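Local coordinates for hypothetical protein (Parabacteroides merdae, PDB 4OO3), which is a putative oxidoreductase that probably binds a nicotinamide dinucleotide cofactor through its Rossmann-fold domain, its substrate and reaction being unknown, at residues A[12-17]-A[37-42]; A[29-34]-A[65-70]; A[164-169]-A[360-365]; A[341-346]-A[382-387]. All coordinates share one frame; numbering follows the deposited sequence.

Contact 1 of 4, residues A[12-17]-A[37-42]; sequences VKLITL and KDVYVY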
loop_
_atom_site.group_PDB
_atom_site.type_symbol
_atom_site.label_atom_id
_atom_site.label_comp_id
_atom_site.label_asym_id
_atom_site.label_seq_id
_atom_site.Cartn_x
_atom_site.Cartn_y
_atom_site.Cartn_z
ATOM N N VAL A 12 18.811 -10.796 12.101
ATOM C CA VAL A 12 17.642 -11.053 11.264
ATOM C C VAL A 12 18.063 -11.935 10.101
ATOM O O VAL A 12 18.999 -11.601 9.374
ATOM C CB VAL A 12 17.026 -9.742 10.737
ATOM C CG1 VAL A 12 15.989 -10.012 9.651
ATOM C CG2 VAL A 12 16.416 -8.952 11.886
ATOM N N LYS A 13 17.369 -13.059 9.937
ATOM C CA LYS A 13 17.680 -14.030 8.893
ATOM C C LYS A 13 16.494 -14.174 7.964
ATOM O O LYS A 13 15.495 -14.792 8.328
ATOM C CB LYS A 13 18.008 -15.392 9.503
ATOM C CG LYS A 13 19.450 -15.552 9.952
ATOM C CD LYS A 13 19.578 -15.702 11.452
ATOM C CE LYS A 13 21.032 -15.913 11.843
ATOM N NZ LYS A 13 21.148 -16.658 13.122
ATOM N N LEU A 14 16.619 -13.636 6.757
ATOM C CA LEU A 14 15.494 -13.550 5.824
ATOM C C LEU A 14 15.190 -14.848 5.083
ATOM O O LEU A 14 16.086 -15.541 4.621
ATOM C CB LEU A 14 15.732 -12.459 4.770
ATOM C CG LEU A 14 15.901 -11.012 5.219
ATOM C CD1 LEU A 14 15.977 -10.110 3.992
ATOM C CD2 LEU A 14 14.774 -10.591 6.147
ATOM N N ILE A 15 13.903 -15.147 4.974
ATOM C CA ILE A 15 13.399 -16.170 4.080
ATOM C C ILE A 15 12.559 -15.460 3.040
ATOM O O ILE A 15 11.707 -14.663 3.384
ATOM C CB ILE A 15 12.475 -17.161 4.803
ATOM C CG1 ILE A 15 13.212 -17.852 5.951
ATOM C CG2 ILE A 15 11.923 -18.173 3.809
ATOM C CD1 ILE A 15 12.301 -18.610 6.894
ATOM N N THR A 16 12.779 -15.752 1.773
ATOM C CA THR A 16 11.936 -15.185 0.744
ATOM C C THR A 16 11.093 -16.304 0.173
ATOM O O THR A 16 11.618 -17.231 -0.419
ATOM C CB THR A 16 12.779 -14.496 -0.334
ATOM O OG1 THR A 16 13.705 -13.606 0.302
ATOM C CG2 THR A 16 11.885 -13.707 -1.290
ATOM N N LEU A 17 9.782 -16.221 0.378
ATOM C CA LEU A 17 8.874 -17.301 0.018
ATOM C C LEU A 17 8.050 -16.948 -1.211
ATOM O O LEU A 17 7.254 -16.007 -1.184
ATOM C CB LEU A 17 7.947 -17.605 1.184
ATOM C CG LEU A 17 6.931 -18.726 0.956
ATOM C CD1 LEU A 17 7.608 -20.070 0.739
ATOM C CD2 LEU A 17 5.989 -18.762 2.141
ATOM N N LYS A 37 23.664 -11.524 5.648
ATOM C CA LYS A 37 23.858 -11.572 4.198
ATOM C C LYS A 37 23.322 -12.846 3.557
ATOM O O LYS A 37 23.009 -12.841 2.367
ATOM C CB LYS A 37 25.328 -11.400 3.841
ATOM C CG LYS A 37 25.736 -9.958 3.609
ATOM C CD LYS A 37 25.700 -9.117 4.872
ATOM C CE LYS A 37 26.113 -7.693 4.548
ATOM N NZ LYS A 37 26.388 -6.890 5.763
ATOM N N ASP A 38 23.213 -13.919 4.340
ATOM C CA ASP A 38 22.688 -15.195 3.856
ATOM C C ASP A 38 21.173 -15.140 3.870
ATOM O O ASP A 38 20.562 -14.947 4.919
ATOM C CB ASP A 38 23.165 -16.367 4.726
ATOM C CG ASP A 38 24.663 -16.626 4.610
ATOM O OD1 ASP A 38 25.271 -16.309 3.569
ATOM O OD2 ASP A 38 25.242 -17.173 5.568
ATOM N N VAL A 39 20.576 -15.312 2.700
ATOM C CA VAL A 39 19.137 -15.229 2.546
ATOM C C VAL A 39 18.613 -16.532 1.940
ATOM O O VAL A 39 19.146 -17.030 0.954
ATOM C CB VAL A 39 18.752 -14.017 1.669
ATOM C CG1 VAL A 39 17.250 -13.987 1.385
ATOM C CG2 VAL A 39 19.201 -12.725 2.341
ATOM N N TYR A 40 17.552 -17.064 2.531
ATOM C CA TYR A 40 17.011 -18.351 2.129
ATOM C C TYR A 40 15.771 -18.173 1.265
ATOM O O TYR A 40 14.764 -17.637 1.717
ATOM C CB TYR A 40 16.740 -19.192 3.378
ATOM C CG TYR A 40 18.010 -19.418 4.170
ATOM C CD1 TYR A 40 18.883 -20.443 3.830
ATOM C CD2 TYR A 40 18.370 -18.576 5.222
ATOM C CE1 TYR A 40 20.062 -20.649 4.523
ATOM C CE2 TYR A 40 19.556 -18.772 5.923
ATOM C CZ TYR A 40 20.395 -19.810 5.566
ATOM O OH TYR A 40 21.575 -20.030 6.241
ATOM N N VAL A 41 15.865 -18.605 0.011
ATOM C CA VAL A 41 14.759 -18.520 -0.946
ATOM C C VAL A 41 14.134 -19.904 -1.174
ATOM O O VAL A 41 14.844 -20.879 -1.429
ATOM C CB VAL A 41 15.253 -17.964 -2.306
ATOM C CG1 VAL A 41 14.147 -18.003 -3.358
ATOM C CG2 VAL A 41 15.806 -16.550 -2.148
ATOM N N TYR A 42 12.808 -19.976 -1.071
ATOM C CA TYR A 42 12.042 -21.170 -1.416
ATOM C C TYR A 42 10.934 -20.777 -2.382
ATOM O O TYR A 42 10.116 -19.901 -2.077
ATOM C CB TYR A 42 11.414 -21.792 -0.167
ATOM C CG TYR A 42 12.426 -22.210 0.866
ATOM C CD1 TYR A 42 12.931 -21.290 1.763
ATOM C CD2 TYR A 42 12.888 -23.518 0.931
ATOM C CE1 TYR A 42 13.867 -21.650 2.713
ATOM C CE2 TYR A 42 13.829 -23.894 1.885
ATOM C CZ TYR A 42 14.312 -22.946 2.769
ATOM O OH TYR A 42 15.234 -23.272 3.721
HETATM O O HOH W 1 19.291 -12.911 5.943
#
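Thr16 sits between Tyr40 and Tyr42 and bonds to both through its backbone: its N gives a hydrogen bond to Tyr40 O at 2.7 Å, and its O takes one from Tyr42 N at 3.1 Å. One step back, Tyr40 N reaches Leu14 O at 3.0 Å in a nearly straight bond (174° at the hydrogen). Thr16 thus straddles Tyr40 and Tyr42, as a residue does in a parallel pair; Ile15 is the residue aligned with Tyr40, and its CA-H adds a short contact to Tyr40 O.

The side chains part to two faces. On the face of Ile15, Leu17, Tyr40 and Tyr42, the methyl CG2 of Ile15 comes up to the edge of the Tyr42 ring, 3.9 Å from CD1; with chi1 at -59°, CG2 stands anti to the backbone N and meets that edge. On the face of Thr16 and Val41, Thr16 OG1 lies 3.7 Å from Val39 CG1; Leu14 CB touches the same methyl. Where the direct bonds stop, a water carries the pairing one step further, accepting from Leu14 N and donating to Asp38 O at 2.6 Å.

Farther out, Tyr42 OH is hydrogen-bonded to Glu86, which helps fix the ring that Ile15 touches. The two strands are the first and second of a Rossmann-type beta-alpha-beta unit, joined through helix 22-26. Strand 70-75 flanks 38-43 and strand 91-94 flanks 14-17 in the parallel sheet, while Met83 of helix 79-86 packs on Ile15, Leu17 and Tyr42.

Contact 2 of 4, residues A[29-34]-A[65-70]; sequences KVSYPQ and NPTAWN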
loop_
_atom_site.group_PDB
_atom_site.type_symbol
_atom_site.label_atom_id
_atom_site.label_comp_id
_atom_site.label_asym_id
_atom_site.label_seq_id
_atom_site.Cartn_x
_atom_site.Cartn_y
_atom_site.Cartn_z
ATOM N N LYS A 29 17.107 -4.023 -1.114
ATOM C CA LYS A 29 17.732 -2.928 -1.868
ATOM C C LYS A 29 18.920 -2.317 -1.121
ATOM O O LYS A 29 19.875 -1.852 -1.751
ATOM C CB LYS A 29 16.686 -1.844 -2.164
ATOM C CG LYS A 29 17.169 -0.632 -2.958
ATOM C CD LYS A 29 17.178 -0.899 -4.453
ATOM C CE LYS A 29 17.375 0.379 -5.250
ATOM N NZ LYS A 29 16.853 0.250 -6.639
ATOM N N VAL A 30 18.859 -2.302 0.210
ATOM C CA VAL A 30 19.970 -1.776 1.010
ATOM C C VAL A 30 20.381 -2.754 2.099
ATOM O O VAL A 30 19.588 -3.594 2.530
ATOM C CB VAL A 30 19.652 -0.389 1.630
ATOM C CG1 VAL A 30 19.017 0.536 0.596
ATOM C CG2 VAL A 30 18.740 -0.518 2.829
ATOM N N SER A 31 21.620 -2.607 2.554
ATOM C CA SER A 31 22.237 -3.550 3.478
ATOM C C SER A 31 22.077 -3.124 4.940
ATOM O O SER A 31 22.984 -2.540 5.529
ATOM C CB SER A 31 23.726 -3.689 3.145
ATOM O OG SER A 31 23.914 -3.897 1.760
ATOM N N TYR A 32 20.932 -3.437 5.531
ATOM C CA TYR A 32 20.706 -3.151 6.955
ATOM C C TYR A 32 21.621 -4.055 7.796
ATOM O O TYR A 32 21.642 -5.269 7.590
ATOM C CB TYR A 32 19.231 -3.363 7.327
ATOM C CG TYR A 32 18.263 -2.660 6.400
ATOM C CD1 TYR A 32 17.981 -1.304 6.554
ATOM C CD2 TYR A 32 17.642 -3.345 5.357
ATOM C CE1 TYR A 32 17.100 -0.648 5.705
ATOM C CE2 TYR A 32 16.760 -2.701 4.502
ATOM C CZ TYR A 32 16.489 -1.352 4.682
ATOM O OH TYR A 32 15.628 -0.700 3.828
ATOM N N PRO A 33 22.403 -3.469 8.727
ATOM C CA PRO A 33 23.337 -4.271 9.520
ATOM C C PRO A 33 22.680 -5.435 10.261
ATOM O O PRO A 33 23.305 -6.482 10.426
ATOM C CB PRO A 33 23.910 -3.265 10.530
ATOM C CG PRO A 33 23.700 -1.929 9.920
ATOM C CD PRO A 33 22.444 -2.043 9.101
ATOM N N GLN A 34 21.439 -5.242 10.706
ATOM C CA GLN A 34 20.654 -6.299 11.353
ATOM C C GLN A 34 20.483 -7.534 10.486
ATOM O O GLN A 34 20.325 -8.636 11.004
ATOM C CB GLN A 34 19.249 -5.800 11.695
ATOM C CG GLN A 34 19.092 -5.188 13.069
ATOM C CD GLN A 34 17.700 -4.624 13.257
ATOM O OE1 GLN A 34 17.319 -3.686 12.563
ATOM N NE2 GLN A 34 16.930 -5.196 14.181
ATOM N N ASN A 65 27.522 1.587 -3.544
ATOM C CA ASN A 65 27.159 0.791 -2.370
ATOM C C ASN A 65 26.480 -0.517 -2.736
ATOM O O ASN A 65 25.335 -0.758 -2.347
ATOM C CB ASN A 65 26.251 1.598 -1.446
ATOM C CG ASN A 65 26.876 2.908 -1.025
ATOM O OD1 ASN A 65 28.035 2.953 -0.625
ATOM N ND2 ASN A 65 26.109 3.984 -1.114
ATOM N N PRO A 66 27.181 -1.369 -3.496
ATOM C CA PRO A 66 26.568 -2.637 -3.853
ATOM C C PRO A 66 26.273 -3.448 -2.609
ATOM O O PRO A 66 26.980 -3.330 -1.608
ATOM C CB PRO A 66 27.632 -3.324 -4.716
ATOM C CG PRO A 66 28.918 -2.676 -4.345
ATOM C CD PRO A 66 28.579 -1.273 -3.946
ATOM N N THR A 67 25.212 -4.237 -2.663
ATOM C CA THR A 67 24.888 -5.148 -1.585
ATOM C C THR A 67 25.752 -6.395 -1.746
ATOM O O THR A 67 26.460 -6.539 -2.737
ATOM C CB THR A 67 23.397 -5.519 -1.606
ATOM O OG1 THR A 67 23.064 -6.108 -2.865
ATOM C CG2 THR A 67 22.536 -4.273 -1.398
ATOM N N ALA A 68 25.701 -7.284 -0.762
ATOM C CA ALA A 68 26.476 -8.520 -0.791
ATOM C C ALA A 68 25.615 -9.702 -0.334
ATOM O O ALA A 68 26.036 -10.489 0.518
ATOM C CB ALA A 68 27.710 -8.381 0.088
ATOM N N TRP A 69 24.420 -9.833 -0.916
ATOM C CA TRP A 69 23.497 -10.898 -0.522
ATOM C C TRP A 69 23.944 -12.240 -1.066
ATOM O O TRP A 69 24.346 -12.342 -2.227
ATOM C CB TRP A 69 22.080 -10.629 -1.016
ATOM C CG TRP A 69 21.538 -9.329 -0.563
ATOM C CD1 TRP A 69 21.265 -8.249 -1.339
ATOM C CD2 TRP A 69 21.216 -8.954 0.782
ATOM N NE1 TRP A 69 20.784 -7.227 -0.568
ATOM C CE2 TRP A 69 20.742 -7.629 0.738
ATOM C CE3 TRP A 69 21.269 -9.612 2.012
ATOM C CZ2 TRP A 69 20.328 -6.941 1.881
ATOM C CZ3 TRP A 69 20.861 -8.931 3.145
ATOM C CH2 TRP A 69 20.391 -7.606 3.071
ATOM N N ASN A 70 23.878 -13.260 -0.212
ATOM C CA ASN A 70 24.113 -14.638 -0.608
ATOM C C ASN A 70 22.786 -15.388 -0.652
ATOM O O ASN A 70 22.244 -15.781 0.387
ATOM C CB ASN A 70 25.060 -15.308 0.373
ATOM C CG ASN A 70 25.321 -16.754 0.032
ATOM O OD1 ASN A 70 25.295 -17.147 -1.132
ATOM N ND2 ASN A 70 25.583 -17.557 1.053
HETATM O O HOH W 2 24.163 -6.657 2.022
HETATM O O HOH W 3 25.452 -2.007 0.601
#
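Thr67 pushes its methyl CG2 against the loop at Lys29 to Ser31, and this is the close-packed part of the contact: CG2 lies 3.6 Å from Lys29 O and 3.5 Å from Ser31 OG. With chi1 at 58°, OG1 stands between the backbone N and the carbonyl carbon and is hydrogen-bonded to Asn60, while the methyl is left to meet the loop. Beside it the indole of Trp69 brings its six-membered ring to Val30, whose carbonyl O lies in the ring plane at the edge, 3.5 Å from CZ2. Next along the same edge, Trp69 NE1 is hydrogen-bonded to Gln28 O.

The wetter side is carried by Ser31 OG, which binds two waters. One, 2.8 Å from Ser31 OG, accepts from Ala68 N. This water also lies over the centre of the Trp69 ring, 3.7 Å above its plane. The other, 2.7 Å from Ser31 OG, donates to Pro66 O. Each water thus bridges the serine to the backbone of 65-70, and the two loops share no direct hydrogen bond.

Arg62 reaches both loops, bonding to Lys29 O and Asn65 O, and Lys29 NZ forms a salt bridge with Glu396. Between these two irregular loops of the Rossmann domain, the polar link runs through two waters on one serine hydroxyl, while the direct touch is apolar or carbon-to-oxygen.

Contact 3 of 4, residues A[164-169]-A[360-365]; sequences STIPAV and TASMEK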
loop_
_atom_site.group_PDB
_atom_site.type_symbol
_atom_site.label_atom_id
_atom_site.label_comp_id
_atom_site.label_asym_id
_atom_site.label_seq_id
_atom_site.Cartn_x
_atom_site.Cartn_y
_atom_site.Cartn_z
ATOM N N SER A 164 -4.547 18.452 9.627
ATOM C CA SER A 164 -5.866 18.031 10.091
ATOM C C SER A 164 -5.975 17.996 11.613
ATOM O O SER A 164 -7.076 18.093 12.155
ATOM C CB SER A 164 -6.218 16.656 9.529
ATOM O OG SER A 164 -5.481 15.620 10.167
ATOM N N THR A 165 -4.836 17.845 12.291
ATOM C CA THR A 165 -4.779 17.869 13.756
ATOM C C THR A 165 -4.640 19.276 14.353
ATOM O O THR A 165 -4.560 19.411 15.572
ATOM C CB THR A 165 -3.605 17.026 14.285
ATOM O OG1 THR A 165 -2.381 17.527 13.741
ATOM C CG2 THR A 165 -3.768 15.562 13.905
ATOM N N ILE A 166 -4.615 20.311 13.513
ATOM C CA ILE A 166 -4.515 21.697 13.987
ATOM C C ILE A 166 -5.878 22.392 13.847
ATOM O O ILE A 166 -6.251 22.814 12.753
ATOM C CB ILE A 166 -3.431 22.487 13.222
ATOM C CG1 ILE A 166 -2.095 21.740 13.282
ATOM C CG2 ILE A 166 -3.270 23.878 13.818
ATOM C CD1 ILE A 166 -0.996 22.344 12.432
ATOM N N PRO A 167 -6.627 22.510 14.959
ATOM C CA PRO A 167 -7.980 23.070 14.925
ATOM C C PRO A 167 -8.090 24.456 14.278
ATOM O O PRO A 167 -9.089 24.749 13.606
ATOM C CB PRO A 167 -8.359 23.156 16.402
ATOM C CG PRO A 167 -7.547 22.107 17.070
ATOM C CD PRO A 167 -6.266 22.023 16.303
ATOM N N ALA A 168 -7.076 25.294 14.492
ATOM C CA ALA A 168 -7.032 26.619 13.882
ATOM C C ALA A 168 -7.053 26.543 12.356
ATOM O O ALA A 168 -7.612 27.414 11.689
ATOM C CB ALA A 168 -5.797 27.369 14.356
ATOM N N VAL A 169 -6.446 25.494 11.811
ATOM C CA VAL A 169 -6.392 25.296 10.362
ATOM C C VAL A 169 -7.610 24.526 9.831
ATOM O O VAL A 169 -8.304 25.002 8.940
ATOM C CB VAL A 169 -5.098 24.547 9.973
ATOM C CG1 VAL A 169 -5.025 24.335 8.472
ATOM C CG2 VAL A 169 -3.880 25.313 10.464
ATOM N N THR A 360 -1.198 31.576 9.355
ATOM C CA THR A 360 0.221 31.927 9.444
ATOM C C THR A 360 0.797 31.604 10.828
ATOM O O THR A 360 1.940 31.161 10.933
ATOM C CB THR A 360 0.471 33.407 9.069
ATOM O OG1 THR A 360 -0.556 34.228 9.630
ATOM C CG2 THR A 360 0.475 33.591 7.542
ATOM N N ALA A 361 0.003 31.796 11.880
ATOM C CA ALA A 361 0.393 31.370 13.231
ATOM C C ALA A 361 0.614 29.855 13.320
ATOM O O ALA A 361 1.570 29.399 13.951
ATOM C CB ALA A 361 -0.647 31.808 14.254
ATOM N N SER A 362 -0.262 29.084 12.677
ATOM C CA SER A 362 -0.149 27.623 12.668
ATOM C C SER A 362 1.028 27.111 11.843
ATOM O O SER A 362 1.628 26.091 12.184
ATOM C CB SER A 362 -1.434 26.982 12.140
ATOM O OG SER A 362 -2.534 27.287 12.972
HETATM N N MSE A 363 1.357 27.812 10.760
HETATM C CA MSE A 363 2.429 27.367 9.864
HETATM C C MSE A 363 3.786 27.470 10.512
HETATM O O MSE A 363 4.707 26.743 10.138
HETATM C CB MSE A 363 2.417 28.144 8.551
HETATM C CG MSE A 363 1.296 27.689 7.621
HETATM SE SE MSE A 363 1.334 25.750 7.243
HETATM C CE MSE A 363 3.068 25.648 6.309
ATOM N N GLU A 364 3.929 28.357 11.494
ATOM C CA GLU A 364 5.153 28.402 12.290
ATOM C C GLU A 364 5.426 27.027 12.916
ATOM O O GLU A 364 6.529 26.492 12.807
ATOM C CB GLU A 364 5.049 29.478 13.370
ATOM C CG GLU A 364 5.017 30.894 12.811
ATOM C CD GLU A 364 4.763 31.954 13.868
ATOM O OE1 GLU A 364 4.667 31.612 15.068
ATOM O OE2 GLU A 364 4.657 33.139 13.490
ATOM N N LYS A 365 4.404 26.461 13.549
ATOM C CA LYS A 365 4.481 25.121 14.135
ATOM C C LYS A 365 4.812 24.057 13.069
ATOM O O LYS A 365 5.649 23.187 13.299
ATOM C CB LYS A 365 3.173 24.816 14.905
ATOM C CG LYS A 365 2.606 23.396 14.825
ATOM C CD LYS A 365 3.392 22.379 15.648
ATOM C CE LYS A 365 2.519 21.201 16.069
ATOM N NZ LYS A 365 1.690 20.660 14.953
#
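Ser362 is overlapped by three side chains of 164-169 at once. Val169 CG2 presses on Ser362 CB at 3.4 Å, tighter than usual for two carbons, and Ala168 CB and Ile166 CG2 close on the hydroxyl, at 3.5 Å and 3.6 Å from Ser362 OG. The hydroxyl makes no polar bond to them: chi1 of -62° lays OG beside its own backbone N, and it is hydrogen-bonded to Asp358 O one turn back. With OG satisfied inside its own helix, Ser362 can face the three methyls without needing a polar partner from them.

At the margin Lys365 reaches over Ile166, the two side chains crossing at an angle. Its chain bends at chi2 and chi4, bringing NZ to 4.1 Å from Ile166 CD1, and the ammonium ends in a salt bridge with Glu162, just ahead of this segment.

Val169 N to Ile166 O at 2.8 Å closes a turn at the start of the weakly bonded helix about 167-170. This short turn after helix 155-164 packs on helix 352-369, both in the C-terminal domain: Ile166 also touches Val366, Val169 touches Leu359, and Val169 O is hydrogen-bonded to Tyr355.

Contact 4 of 4, residues A[341-346]-A[382-387]; sequences ELFVEA and VWQVEI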
loop_
_atom_site.group_PDB
_atom_site.type_symbol
_atom_site.label_atom_id
_atom_site.label_comp_id
_atom_site.label_asym_id
_atom_site.label_seq_id
_atom_site.Cartn_x
_atom_site.Cartn_y
_atom_site.Cartn_z
ATOM N N GLU A 341 0.275 17.619 -4.983
ATOM C CA GLU A 341 0.363 18.928 -4.356
ATOM C C GLU A 341 -0.802 19.074 -3.397
ATOM O O GLU A 341 -1.916 18.643 -3.700
ATOM C CB GLU A 341 0.307 20.057 -5.396
ATOM C CG GLU A 341 1.441 20.070 -6.417
ATOM C CD GLU A 341 2.825 20.276 -5.811
ATOM O OE1 GLU A 341 2.925 20.712 -4.644
ATOM O OE2 GLU A 341 3.824 19.998 -6.511
ATOM N N LEU A 342 -0.535 19.692 -2.248
ATOM C CA LEU A 342 -1.513 19.843 -1.173
ATOM C C LEU A 342 -2.054 21.272 -1.133
ATOM O O LEU A 342 -1.297 22.230 -1.297
ATOM C CB LEU A 342 -0.858 19.482 0.169
ATOM C CG LEU A 342 -1.661 19.632 1.468
ATOM C CD1 LEU A 342 -2.955 18.829 1.464
ATOM C CD2 LEU A 342 -0.777 19.222 2.640
ATOM N N PHE A 343 -3.366 21.404 -0.923
ATOM C CA PHE A 343 -4.020 22.707 -0.805
ATOM C C PHE A 343 -4.893 22.807 0.449
ATOM O O PHE A 343 -5.487 21.823 0.884
ATOM C CB PHE A 343 -4.877 22.983 -2.046
ATOM C CG PHE A 343 -4.090 23.059 -3.326
ATOM C CD1 PHE A 343 -3.738 21.908 -4.007
ATOM C CD2 PHE A 343 -3.705 24.287 -3.848
ATOM C CE1 PHE A 343 -3.007 21.973 -5.179
ATOM C CE2 PHE A 343 -2.978 24.361 -5.028
ATOM C CZ PHE A 343 -2.631 23.202 -5.695
ATOM N N VAL A 344 -4.956 24.011 1.016
ATOM C CA VAL A 344 -5.872 24.347 2.102
ATOM C C VAL A 344 -6.947 25.271 1.544
ATOM O O VAL A 344 -6.639 26.343 1.027
ATOM C CB VAL A 344 -5.147 25.091 3.244
ATOM C CG1 VAL A 344 -6.137 25.529 4.325
ATOM C CG2 VAL A 344 -4.041 24.225 3.830
ATOM N N GLU A 345 -8.205 24.858 1.651
ATOM C CA GLU A 345 -9.316 25.616 1.089
ATOM C C GLU A 345 -10.318 25.933 2.183
ATOM O O GLU A 345 -10.943 25.031 2.737
ATOM C CB GLU A 345 -9.984 24.816 -0.032
ATOM C CG GLU A 345 -8.986 24.186 -0.991
ATOM C CD GLU A 345 -9.600 23.763 -2.318
ATOM O OE1 GLU A 345 -10.843 23.657 -2.408
ATOM O OE2 GLU A 345 -8.832 23.537 -3.271
ATOM N N ALA A 346 -10.463 27.210 2.512
ATOM C CA ALA A 346 -11.388 27.601 3.564
ATOM C C ALA A 346 -12.809 27.297 3.130
ATOM O O ALA A 346 -13.129 27.359 1.940
ATOM C CB ALA A 346 -11.240 29.073 3.896
ATOM N N VAL A 382 -7.906 29.943 -0.719
ATOM C CA VAL A 382 -7.191 28.759 -1.217
ATOM C C VAL A 382 -5.667 28.953 -1.182
ATOM O O VAL A 382 -5.127 29.803 -1.897
ATOM C CB VAL A 382 -7.608 28.401 -2.657
ATOM C CG1 VAL A 382 -6.961 27.086 -3.082
ATOM C CG2 VAL A 382 -9.125 28.314 -2.773
ATOM N N TRP A 383 -4.988 28.150 -0.359
ATOM C CA TRP A 383 -3.529 28.198 -0.208
ATOM C C TRP A 383 -2.884 26.874 -0.592
ATOM O O TRP A 383 -3.294 25.818 -0.109
ATOM C CB TRP A 383 -3.148 28.501 1.241
ATOM C CG TRP A 383 -3.491 29.886 1.688
ATOM C CD1 TRP A 383 -2.660 30.966 1.720
ATOM C CD2 TRP A 383 -4.757 30.338 2.171
ATOM N NE1 TRP A 383 -3.331 32.065 2.191
ATOM C CE2 TRP A 383 -4.622 31.708 2.475
ATOM C CE3 TRP A 383 -5.996 29.718 2.377
ATOM C CZ2 TRP A 383 -5.679 32.472 2.977
ATOM C CZ3 TRP A 383 -7.053 30.483 2.876
ATOM C CH2 TRP A 383 -6.883 31.844 3.169
ATOM N N GLN A 384 -1.870 26.932 -1.450
ATOM C CA GLN A 384 -1.052 25.763 -1.735
ATOM C C GLN A 384 0.055 25.636 -0.692
ATOM O O GLN A 384 0.673 26.629 -0.320
ATOM C CB GLN A 384 -0.421 25.864 -3.120
ATOM C CG GLN A 384 0.485 24.683 -3.444
ATOM C CD GLN A 384 0.770 24.530 -4.923
ATOM O OE1 GLN A 384 0.206 25.236 -5.759
ATOM N NE2 GLN A 384 1.653 23.595 -5.255
ATOM N N VAL A 385 0.312 24.410 -0.248
ATOM C CA VAL A 385 1.413 24.128 0.665
ATOM C C VAL A 385 2.682 23.890 -0.139
ATOM O O VAL A 385 2.861 22.837 -0.730
ATOM C CB VAL A 385 1.132 22.903 1.557
ATOM C CG1 VAL A 385 2.292 22.652 2.520
ATOM C CG2 VAL A 385 -0.164 23.095 2.337
ATOM N N GLU A 386 3.559 24.885 -0.150
ATOM C CA GLU A 386 4.830 24.806 -0.852
ATOM C C GLU A 386 5.736 23.799 -0.140
ATOM O O GLU A 386 6.043 23.960 1.030
ATOM C CB GLU A 386 5.478 26.194 -0.872
ATOM C CG GLU A 386 6.609 26.382 -1.873
ATOM C CD GLU A 386 7.296 27.740 -1.736
ATOM O OE1 GLU A 386 6.821 28.595 -0.954
ATOM O OE2 GLU A 386 8.322 27.954 -2.412
ATOM N N ILE A 387 6.155 22.764 -0.858
ATOM C CA ILE A 387 6.983 21.697 -0.304
ATOM C C ILE A 387 8.319 21.649 -1.036
ATOM O O ILE A 387 8.344 21.439 -2.248
ATOM C CB ILE A 387 6.291 20.333 -0.470
ATOM C CG1 ILE A 387 4.945 20.324 0.260
ATOM C CG2 ILE A 387 7.177 19.207 0.055
ATOM C CD1 ILE A 387 3.973 19.289 -0.263
HETATM O O HOH W 4 1.834 20.780 -2.165
#
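Two neighbouring antiparallel strands, 341-346 and 382-386, meet here in the large mixed sheet of the C-terminal domain. Val344 and Trp383 form a hydrogen-bonded pair, Val344 N to Trp383 O at 2.7 Å and Trp383 N to Val344 O at 2.8 Å; Val385 N adds a bond to Leu342 O at 2.9 Å. Leu342 CG rests 3.9 Å from Val385 CG2, the two side chains side by side, and Val344 O lies in the plane of the Trp383 indole at its edge.

On the face of Phe343, Glu345, Val382 and Gln384, Gln384 is extended with CG anti to the backbone N (chi1 178°) and runs past the Phe343 ring, its amide turned 51° from the ring plane. Gln384 CG makes an off-centre CH-pi contact, 4.3 Å from the centroid of the Phe343 ring, and NE2 gives Glu341 OE1 a weak hydrogen bond. An alanine here would remove CG and the amide, and is likely to leave the Phe343 ring with less cover and Glu341 without this donor. Arg331 meets that ring by cation-pi and pairs with Glu345. A water grips three atoms at the strand end, donating to Glu341 OE1 and Val385 O and accepting from Leu342 N at 2.6 Å.

In the fold
From the N terminus, strand 14-17 pairs with strand 38-43 in contact 1, closing the first beta-alpha-beta loop. Contact 2 starts inside that loop and ends beyond it, so the two cross; they touch where Asn70 meets Lys37 and Asp38, bringing strand 70-75 to the edge of the same sheet. Both belong to the Rossmann-type domain. Contacts 3 and 4 belong to the C-terminal domain, joining its mixed sheet and helix 352-369: contact 3 spans about 190 residues to bring 164-169 against that helix, and contact 4 closes the shorter loop containing it. These cross too, with centres about 13 Å apart. Contacts 1 and 3 lie on opposite sides of the chain's centre.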